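Local coordinates for DNA polymerase III subunit beta (Pseudomonas aeruginosa, PDB 4TSZ), which forms a sliding clamp that tethers DNA polymerases and other proteins to DNA and makes them processive, at residues G158-V163 and R169-D174; P29-V34 and T48-E53; P14-A19 and I79-P84. All blocks are in the same frame, centred on the assembly; numbering follows the deposited sequence.

Contact 1: G158-V163 and R169-D174; sequences GMLLEV and RSVATD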
loop_
_atom_site.group_PDB
_atom_site.type_symbol
_atom_site.label_atom_id
_atom_site.label_comp_id
_atom_site.label_asym_id
_atom_site.label_seq_id
_atom_site.Cartn_x
_atom_site.Cartn_y
_atom_site.Cartn_z
ATOM N N GLY E 158 -23.955 8.251 3.510
ATOM C CA GLY E 158 -24.311 6.922 3.963
ATOM C C GLY E 158 -25.186 6.195 2.977
ATOM O O GLY E 158 -25.372 6.646 1.836
ATOM N N MET E 159 -25.723 5.056 3.423
ATOM C CA MET E 159 -26.529 4.179 2.591
ATOM C C MET E 159 -27.906 3.948 3.139
ATOM O O MET E 159 -28.068 3.617 4.317
ATOM C CB MET E 159 -25.798 2.834 2.421
ATOM C CG MET E 159 -26.462 1.866 1.437
ATOM S SD MET E 159 -25.501 0.358 1.264
ATOM C CE MET E 159 -24.034 0.999 0.477
ATOM N N LEU E 160 -28.903 4.079 2.259
ATOM C CA LEU E 160 -30.280 3.759 2.596
ATOM C C LEU E 160 -30.423 2.236 2.524
ATOM O O LEU E 160 -29.953 1.614 1.568
ATOM C CB LEU E 160 -31.289 4.428 1.631
ATOM C CG LEU E 160 -32.773 4.009 1.802
ATOM C CD1 LEU E 160 -33.380 4.606 3.061
ATOM C CD2 LEU E 160 -33.601 4.374 0.596
ATOM N N LEU E 161 -31.006 1.645 3.566
ATOM C CA LEU E 161 -31.378 0.234 3.629
ATOM C C LEU E 161 -32.881 0.274 3.828
ATOM O O LEU E 161 -33.366 0.901 4.773
ATOM C CB LEU E 161 -30.662 -0.565 4.735
ATOM C CG LEU E 161 -29.161 -0.791 4.587
ATOM C CD1 LEU E 161 -28.624 -1.610 5.737
ATOM C CD2 LEU E 161 -28.811 -1.466 3.259
ATOM N N GLU E 162 -33.616 -0.283 2.865
ATOM C CA GLU E 162 -35.067 -0.228 2.848
ATOM C C GLU E 162 -35.715 -1.605 2.740
ATOM O O GLU E 162 -35.321 -2.411 1.898
ATOM C CB GLU E 162 -35.507 0.689 1.692
ATOM C CG GLU E 162 -36.998 0.866 1.503
ATOM C CD GLU E 162 -37.329 1.468 0.153
ATOM O OE1 GLU E 162 -37.292 2.714 0.031
ATOM O OE2 GLU E 162 -37.560 0.693 -0.801
ATOM N N VAL E 163 -36.709 -1.869 3.606
ATOM C CA VAL E 163 -37.498 -3.099 3.554
ATOM C C VAL E 163 -38.885 -2.706 3.060
ATOM O O VAL E 163 -39.501 -1.797 3.621
ATOM C CB VAL E 163 -37.502 -4.005 4.822
ATOM C CG1 VAL E 163 -36.093 -4.238 5.354
ATOM C CG2 VAL E 163 -38.404 -3.461 5.919
ATOM N N ARG E 169 -33.577 -3.513 -0.013
ATOM C CA ARG E 169 -32.975 -2.655 -1.012
ATOM C C ARG E 169 -31.966 -1.694 -0.408
ATOM O O ARG E 169 -32.202 -1.138 0.663
ATOM C CB ARG E 169 -34.084 -1.893 -1.767
ATOM C CG ARG E 169 -33.606 -0.747 -2.663
ATOM C CD ARG E 169 -34.750 -0.015 -3.305
ATOM N NE ARG E 169 -35.411 -0.844 -4.309
ATOM C CZ ARG E 169 -36.478 -0.474 -5.009
ATOM N NH1 ARG E 169 -37.009 0.729 -4.836
ATOM N NH2 ARG E 169 -37.006 -1.295 -5.905
ATOM N N SER E 170 -30.850 -1.490 -1.120
ATOM C CA SER E 170 -29.830 -0.525 -0.759
ATOM C C SER E 170 -29.866 0.597 -1.786
ATOM O O SER E 170 -30.047 0.328 -2.974
ATOM C CB SER E 170 -28.451 -1.172 -0.707
ATOM O OG SER E 170 -28.108 -1.783 -1.941
ATOM N N VAL E 171 -29.753 1.855 -1.323
ATOM C CA VAL E 171 -29.701 3.041 -2.189
ATOM C C VAL E 171 -28.565 3.945 -1.683
ATOM O O VAL E 171 -28.471 4.206 -0.484
ATOM C CB VAL E 171 -31.044 3.830 -2.366
ATOM C CG1 VAL E 171 -30.902 4.920 -3.436
ATOM C CG2 VAL E 171 -32.215 2.908 -2.706
ATOM N N ALA E 172 -27.704 4.397 -2.605
ATOM C CA ALA E 172 -26.598 5.310 -2.333
ATOM C C ALA E 172 -26.574 6.373 -3.435
ATOM O O ALA E 172 -26.778 6.055 -4.607
ATOM C CB ALA E 172 -25.286 4.554 -2.291
ATOM N N THR E 173 -26.360 7.633 -3.053
ATOM C CA THR E 173 -26.306 8.771 -3.977
ATOM C C THR E 173 -25.493 9.933 -3.413
ATOM O O THR E 173 -25.422 10.111 -2.198
ATOM C CB THR E 173 -27.721 9.191 -4.462
ATOM O OG1 THR E 173 -27.598 10.189 -5.485
ATOM C CG2 THR E 173 -28.630 9.678 -3.325
ATOM N N ASP E 174 -24.887 10.717 -4.306
ATOM C CA ASP E 174 -24.111 11.904 -3.949
ATOM C C ASP E 174 -24.697 13.167 -4.625
ATOM O O ASP E 174 -24.102 14.237 -4.563
ATOM C CB ASP E 174 -22.612 11.693 -4.281
ATOM C CG ASP E 174 -22.272 11.416 -5.734
ATOM O OD1 ASP E 174 -23.167 11.543 -6.593
ATOM O OD2 ASP E 174 -21.103 11.153 -6.017
HETATM O O HOH W 1 -26.098 8.139 -0.206
#
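Leu160 with Val171 and Glu162 with Arg169 are the hydrogen-bonded pairs of an antiparallel beta hairpin buried in the central domain. Each pair is closed by two backbone bonds: Leu160 N reaches Val171 O and Glu162 N reaches Arg169 O, both at 2.8 Å, and the reciprocal N-H groups of Val171 and Arg169 return to Leu160 O and Glu162 O. Between them Leu161 faces Ser170 as a non-hydrogen-bonded pair, where the CA-H of Ser170 approaches Leu160 O at 3.2 Å (CA to O). Beyond the last direct bond a water accepts from Thr173 N and lies 2.6 Å from Gly158 O. The hairpin lies within the eight-stranded antiparallel sheet shared by the central and C-terminal domains: strand 158-164 pairs with the outermost strand 193-198, and strand 167-173 with strand 177-184. On the face carrying Leu160 and Val171, the two side chains run side by side, Leu160 CD2 against Val171 CG2 at 3.9 Å. Glu162 and Arg169 extend the same row. Their charged ends are near but not bonded: Glu162 OE2 is 4.1 Å from Arg169 NH1 and well out of the guanidinium plane. Glu162 OE1 bonds instead to Gln194 and Tyr246, while the guanidinium is held by Ser182, Tyr246 and a salt bridge to Glu247. On the opposite face, Met159 runs out extended (chi1 -174°, chi2 178°), which brings SD 3.9 Å from Ser170 CB, where Met159 and Leu161 also touch Ile202 of helix 199-208; Ser170 OG bonds to Leu139 O. At the C-terminal end of strand 167-173, Thr173 packs on a modified side chain of the bound peptide.

Contact 2: P29-V34 and T48-E53; sequences PVLSNV and TDLEVE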
loop_
_atom_site.group_PDB
_atom_site.type_symbol
_atom_site.label_atom_id
_atom_site.label_comp_id
_atom_site.label_asym_id
_atom_site.label_seq_id
_atom_site.Cartn_x
_atom_site.Cartn_y
_atom_site.Cartn_z
ATOM N N PRO E 29 -9.388 9.124 25.871
ATOM C CA PRO E 29 -8.372 8.052 25.921
ATOM C C PRO E 29 -8.920 6.628 25.924
ATOM O O PRO E 29 -8.298 5.747 25.330
ATOM C CB PRO E 29 -7.569 8.363 27.196
ATOM C CG PRO E 29 -7.930 9.757 27.572
ATOM C CD PRO E 29 -9.326 9.972 27.078
ATOM N N VAL E 30 -10.088 6.411 26.571
ATOM C CA VAL E 30 -10.748 5.102 26.656
ATOM C C VAL E 30 -11.149 4.542 25.270
ATOM O O VAL E 30 -11.187 3.328 25.098
ATOM C CB VAL E 30 -11.889 5.084 27.709
ATOM C CG1 VAL E 30 -13.190 5.652 27.152
ATOM C CG2 VAL E 30 -12.094 3.679 28.284
ATOM N N LEU E 31 -11.380 5.434 24.283
ATOM C CA LEU E 31 -11.735 5.105 22.898
ATOM C C LEU E 31 -10.648 4.325 22.164
ATOM O O LEU E 31 -10.951 3.629 21.198
ATOM C CB LEU E 31 -12.082 6.392 22.131
ATOM C CG LEU E 31 -13.544 6.545 21.697
ATOM C CD1 LEU E 31 -14.464 6.783 22.898
ATOM C CD2 LEU E 31 -13.693 7.685 20.705
ATOM N N SER E 32 -9.380 4.438 22.627
ATOM C CA SER E 32 -8.224 3.726 22.077
ATOM C C SER E 32 -8.140 2.314 22.663
ATOM O O SER E 32 -7.332 1.504 22.209
ATOM C CB SER E 32 -6.936 4.479 22.402
ATOM O OG SER E 32 -6.866 5.700 21.689
ATOM N N ASN E 33 -8.962 2.041 23.694
ATOM C CA ASN E 33 -8.969 0.784 24.422
ATOM C C ASN E 33 -10.040 -0.211 24.012
ATOM O O ASN E 33 -11.103 0.165 23.502
ATOM C CB ASN E 33 -9.022 1.051 25.936
ATOM C CG ASN E 33 -7.752 1.627 26.522
ATOM O OD1 ASN E 33 -6.859 2.076 25.813
ATOM N ND2 ASN E 33 -7.628 1.598 27.842
ATOM N N VAL E 34 -9.735 -1.504 24.239
ATOM C CA VAL E 34 -10.654 -2.609 24.060
ATOM C C VAL E 34 -11.231 -2.928 25.444
ATOM O O VAL E 34 -10.475 -3.033 26.415
ATOM C CB VAL E 34 -10.039 -3.862 23.342
ATOM C CG1 VAL E 34 -8.770 -4.360 24.021
ATOM C CG2 VAL E 34 -11.056 -4.990 23.232
ATOM N N THR E 48 -15.088 0.532 20.055
ATOM C CA THR E 48 -16.013 1.574 19.598
ATOM C C THR E 48 -15.302 2.858 19.177
ATOM O O THR E 48 -14.189 3.137 19.639
ATOM C CB THR E 48 -17.123 1.843 20.657
ATOM O OG1 THR E 48 -18.160 2.612 20.050
ATOM C CG2 THR E 48 -16.611 2.569 21.909
ATOM N N ASP E 49 -15.966 3.650 18.329
ATOM C CA ASP E 49 -15.517 4.980 17.899
ATOM C C ASP E 49 -16.672 5.963 18.168
ATOM O O ASP E 49 -16.658 7.093 17.677
ATOM C CB ASP E 49 -15.072 4.983 16.409
ATOM C CG ASP E 49 -16.176 4.790 15.371
ATOM O OD1 ASP E 49 -17.313 4.479 15.764
ATOM O OD2 ASP E 49 -15.888 4.931 14.161
ATOM N N LEU E 50 -17.682 5.491 18.948
ATOM C CA LEU E 50 -18.936 6.157 19.328
ATOM C C LEU E 50 -20.033 6.126 18.237
ATOM O O LEU E 50 -21.201 6.361 18.557
ATOM C CB LEU E 50 -18.741 7.571 19.909
ATOM C CG LEU E 50 -17.831 7.699 21.136
ATOM C CD1 LEU E 50 -17.340 9.121 21.290
ATOM C CD2 LEU E 50 -18.540 7.260 22.399
ATOM N N GLU E 51 -19.660 5.831 16.962
ATOM C CA GLU E 51 -20.580 5.700 15.822
ATOM C C GLU E 51 -20.943 4.223 15.698
ATOM O O GLU E 51 -22.122 3.867 15.654
ATOM C CB GLU E 51 -19.939 6.245 14.513
ATOM C CG GLU E 51 -20.801 6.094 13.255
ATOM C CD GLU E 51 -20.085 6.057 11.908
ATOM O OE1 GLU E 51 -19.990 4.954 11.323
ATOM O OE2 GLU E 51 -19.661 7.129 11.414
ATOM N N VAL E 52 -19.904 3.372 15.652
ATOM C CA VAL E 52 -20.024 1.926 15.560
ATOM C C VAL E 52 -19.449 1.268 16.807
ATOM O O VAL E 52 -18.532 1.800 17.431
ATOM C CB VAL E 52 -19.462 1.295 14.239
ATOM C CG1 VAL E 52 -20.042 1.966 12.998
ATOM C CG2 VAL E 52 -17.937 1.305 14.199
ATOM N N GLU E 53 -20.009 0.114 17.166
ATOM C CA GLU E 53 -19.552 -0.710 18.272
ATOM C C GLU E 53 -19.434 -2.138 17.762
ATOM O O GLU E 53 -20.372 -2.665 17.158
ATOM C CB GLU E 53 -20.510 -0.633 19.473
ATOM C CG GLU E 53 -20.007 -1.414 20.669
ATOM C CD GLU E 53 -21.029 -1.618 21.763
ATOM O OE1 GLU E 53 -20.929 -0.935 22.807
ATOM O OE2 GLU E 53 -21.930 -2.468 21.577
HETATM O O HOH W 2 -12.774 1.643 21.569
#
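The tight turn of the hairpin formed by strands 42-48 and 52-59 packs here, through Leu50, against Leu31 in the short 3-10 segment that precedes strand 33-39. The two leucine side chains cross at about a right angle: Leu31 CD1 meets the branch carbon Leu50 CG at 3.9 Å, and the methyls Leu31 CD2 and Leu50 CD1 also touch, 4.0 Å apart. Leu50 has CG anti to its carbonyl carbon (chi1 -57°), which turns the isobutyl group toward the 3-10 segment; Pro118 also touches it. The turn is built from its own side chains. Thr48 OG1 accepts from Leu50 N, an ST turn, and donates its proton to Val52 O at 2.8 Å, meeting that oxygen from above the carbonyl plane; Val52 O also accepts from Asp49 N. Asp49 OD1 takes two backbone N-H groups: Val52 N, at 2.8 Å, comes almost straight along the C-O axis of OD1, whereas Glu51 N completes an Asx turn from above the carboxylate plane. Backbone bonds of Glu51 and Glu53 to Lys237 and Thr235 of the central domain place the hairpin at the junction between domains. No direct hydrogen bond joins the two segments; a water accepts from Thr48 N at 3.0 Å and lies 2.7 Å from Leu31 O. The polar groups thus mainly fix the turn's own shape, while direct contact between the segments is chiefly apolar, with a water between their backbones.

Contact 3: P14-A19 and I79-P84; sequences PLQLVA and ICKSLP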
loop_
_atom_site.group_PDB
_atom_site.type_symbol
_atom_site.label_atom_id
_atom_site.label_comp_id
_atom_site.label_asym_id
_atom_site.label_seq_id
_atom_site.Cartn_x
_atom_site.Cartn_y
_atom_site.Cartn_z
ATOM N N PRO E 14 -11.193 -12.392 17.547
ATOM C CA PRO E 14 -12.055 -11.258 17.936
ATOM C C PRO E 14 -11.303 -9.955 18.193
ATOM O O PRO E 14 -11.839 -8.884 17.909
ATOM C CB PRO E 14 -12.739 -11.763 19.211
ATOM C CG PRO E 14 -11.827 -12.781 19.757
ATOM C CD PRO E 14 -11.236 -13.456 18.575
ATOM N N LEU E 15 -10.058 -10.046 18.709
ATOM C CA LEU E 15 -9.212 -8.880 18.989
ATOM C C LEU E 15 -8.914 -8.096 17.710
ATOM O O LEU E 15 -9.049 -6.879 17.724
ATOM C CB LEU E 15 -7.922 -9.311 19.715
ATOM C CG LEU E 15 -7.015 -8.263 20.356
ATOM C CD1 LEU E 15 -7.802 -7.200 21.147
ATOM C CD2 LEU E 15 -6.014 -8.947 21.261
ATOM N N GLN E 16 -8.587 -8.791 16.600
ATOM C CA GLN E 16 -8.317 -8.143 15.307
ATOM C C GLN E 16 -9.559 -7.457 14.751
ATOM O O GLN E 16 -9.458 -6.348 14.228
ATOM C CB GLN E 16 -7.755 -9.138 14.279
ATOM C CG GLN E 16 -6.290 -9.503 14.500
ATOM C CD GLN E 16 -5.764 -10.506 13.494
ATOM O OE1 GLN E 16 -4.645 -10.386 13.000
ATOM N NE2 GLN E 16 -6.535 -11.538 13.185
ATOM N N LEU E 17 -10.734 -8.105 14.884
ATOM C CA LEU E 17 -12.000 -7.544 14.401
ATOM C C LEU E 17 -12.342 -6.254 15.130
ATOM O O LEU E 17 -12.566 -5.221 14.494
ATOM C CB LEU E 17 -13.154 -8.554 14.531
ATOM C CG LEU E 17 -13.146 -9.754 13.589
ATOM C CD1 LEU E 17 -14.394 -10.555 13.753
ATOM C CD2 LEU E 17 -13.013 -9.338 12.125
ATOM N N VAL E 18 -12.329 -6.322 16.467
ATOM C CA VAL E 18 -12.625 -5.240 17.401
ATOM C C VAL E 18 -11.656 -4.057 17.268
ATOM O O VAL E 18 -12.106 -2.913 17.254
ATOM C CB VAL E 18 -12.742 -5.834 18.837
ATOM C CG1 VAL E 18 -12.384 -4.842 19.921
ATOM C CG2 VAL E 18 -14.121 -6.431 19.070
ATOM N N ALA E 19 -10.339 -4.334 17.127
ATOM C CA ALA E 19 -9.299 -3.308 16.976
ATOM C C ALA E 19 -9.465 -2.495 15.690
ATOM O O ALA E 19 -9.058 -1.335 15.649
ATOM C CB ALA E 19 -7.917 -3.939 17.029
ATOM N N ILE E 79 0.811 -7.532 20.546
ATOM C CA ILE E 79 1.449 -8.487 21.456
ATOM C C ILE E 79 0.947 -9.893 21.092
ATOM O O ILE E 79 1.762 -10.788 20.868
ATOM C CB ILE E 79 1.203 -8.104 22.940
ATOM C CG1 ILE E 79 2.090 -6.916 23.363
ATOM C CG2 ILE E 79 1.390 -9.308 23.877
ATOM C CD1 ILE E 79 1.549 -6.108 24.527
ATOM N N CYS E 80 -0.384 -10.054 20.967
ATOM C CA CYS E 80 -1.041 -11.311 20.597
ATOM C C CYS E 80 -0.508 -11.852 19.255
ATOM O O CYS E 80 -0.072 -13.004 19.202
ATOM C CB CYS E 80 -2.562 -11.146 20.592
ATOM S SG CYS E 80 -3.479 -12.710 20.609
ATOM N N LYS E 81 -0.461 -10.998 18.204
ATOM C CA LYS E 81 0.045 -11.359 16.875
ATOM C C LYS E 81 1.538 -11.780 16.899
ATOM O O LYS E 81 1.925 -12.725 16.203
ATOM C CB LYS E 81 -0.136 -10.186 15.897
ATOM C CG LYS E 81 -0.960 -10.523 14.660
ATOM C CD LYS E 81 -1.214 -9.301 13.769
ATOM C CE LYS E 81 -2.310 -8.381 14.278
ATOM N NZ LYS E 81 -2.752 -7.416 13.238
ATOM N N SER E 82 2.356 -11.090 17.707
ATOM C CA SER E 82 3.795 -11.335 17.833
ATOM C C SER E 82 4.163 -12.589 18.642
ATOM O O SER E 82 5.303 -13.055 18.563
ATOM C CB SER E 82 4.487 -10.108 18.419
ATOM O OG SER E 82 4.083 -9.921 19.765
ATOM N N LEU E 83 3.219 -13.123 19.433
ATOM C CA LEU E 83 3.460 -14.313 20.248
ATOM C C LEU E 83 3.596 -15.580 19.393
ATOM O O LEU E 83 3.042 -15.611 18.291
ATOM C CB LEU E 83 2.361 -14.474 21.308
ATOM C CG LEU E 83 2.489 -13.559 22.528
ATOM C CD1 LEU E 83 1.244 -13.605 23.365
ATOM C CD2 LEU E 83 3.716 -13.900 23.362
ATOM N N PRO E 84 4.354 -16.617 19.840
ATOM C CA PRO E 84 4.497 -17.828 19.005
ATOM C C PRO E 84 3.160 -18.510 18.744
ATOM O O PRO E 84 2.291 -18.511 19.619
ATOM C CB PRO E 84 5.425 -18.734 19.825
ATOM C CG PRO E 84 6.066 -17.850 20.824
ATOM C CD PRO E 84 5.089 -16.758 21.115
#
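The apolar part of this helix-helix contact is a single close approach, Leu15 CD2 to Cys80 CB at 4.1 Å, between side chains that leave their helices toward each other. With CG anti to the backbone N (chi1 -168°), Leu15 carries CD2 across to Cys80; it also meets Leu76 and Met77 of helix 73-82. Cys80 in turn rests on Leu11 and Leu12. The backbones stay well apart, the CA atoms of Leu15 and Cys80 being 8.7 Å from each other, so the pairing of Leu15 and Cys80 is made by side chains. These are the two helices of the N-terminal domain; in the beta clamp family such paired helices line the inner, DNA-facing wall of the ring, while the sheets form the outside. The polar part lies on the more exposed side, where the extended Gln16 and Lys81, bent at chi3, cross at about a right angle. Gln16 OE1 sits by the end of the lysine chain, 3.3 Å from Lys81 CE and 3.5 Å from Lys81 NZ. A lysine ammonium, probably positive, near the amide oxygen would be consistent with attraction, though the closest meeting is with carbon CE. Lys81 O also accepts from Arg8 at the start of helix 8-19; outward, Ser82 O accepts from Arg271 of the second subunit, whose Ile274 packs against Ile79 and Ser82.

Overall arrangement
Contacts 2 and 3 belong to the N-terminal domain and contact 1 to the central domain. Contacts 2 and 3, with centres about 17 Å apart, meet directly: Val34 CG2 lies 3.6 Å from Val18 CG1, so strand 33-39 packs on helix 8-19. Contact 1 touches neither, its centre being about 26 Å from that of contact 2 and about 33 Å from that of contact 3, yet the nearest atoms of contacts 1 and 2 are only about 9 Å apart. The three contacts face different partners: contact 1 reaches the bound peptide through Thr173, contact 2 borders the junction with the central domain, and contact 3 lies beside the second subunit.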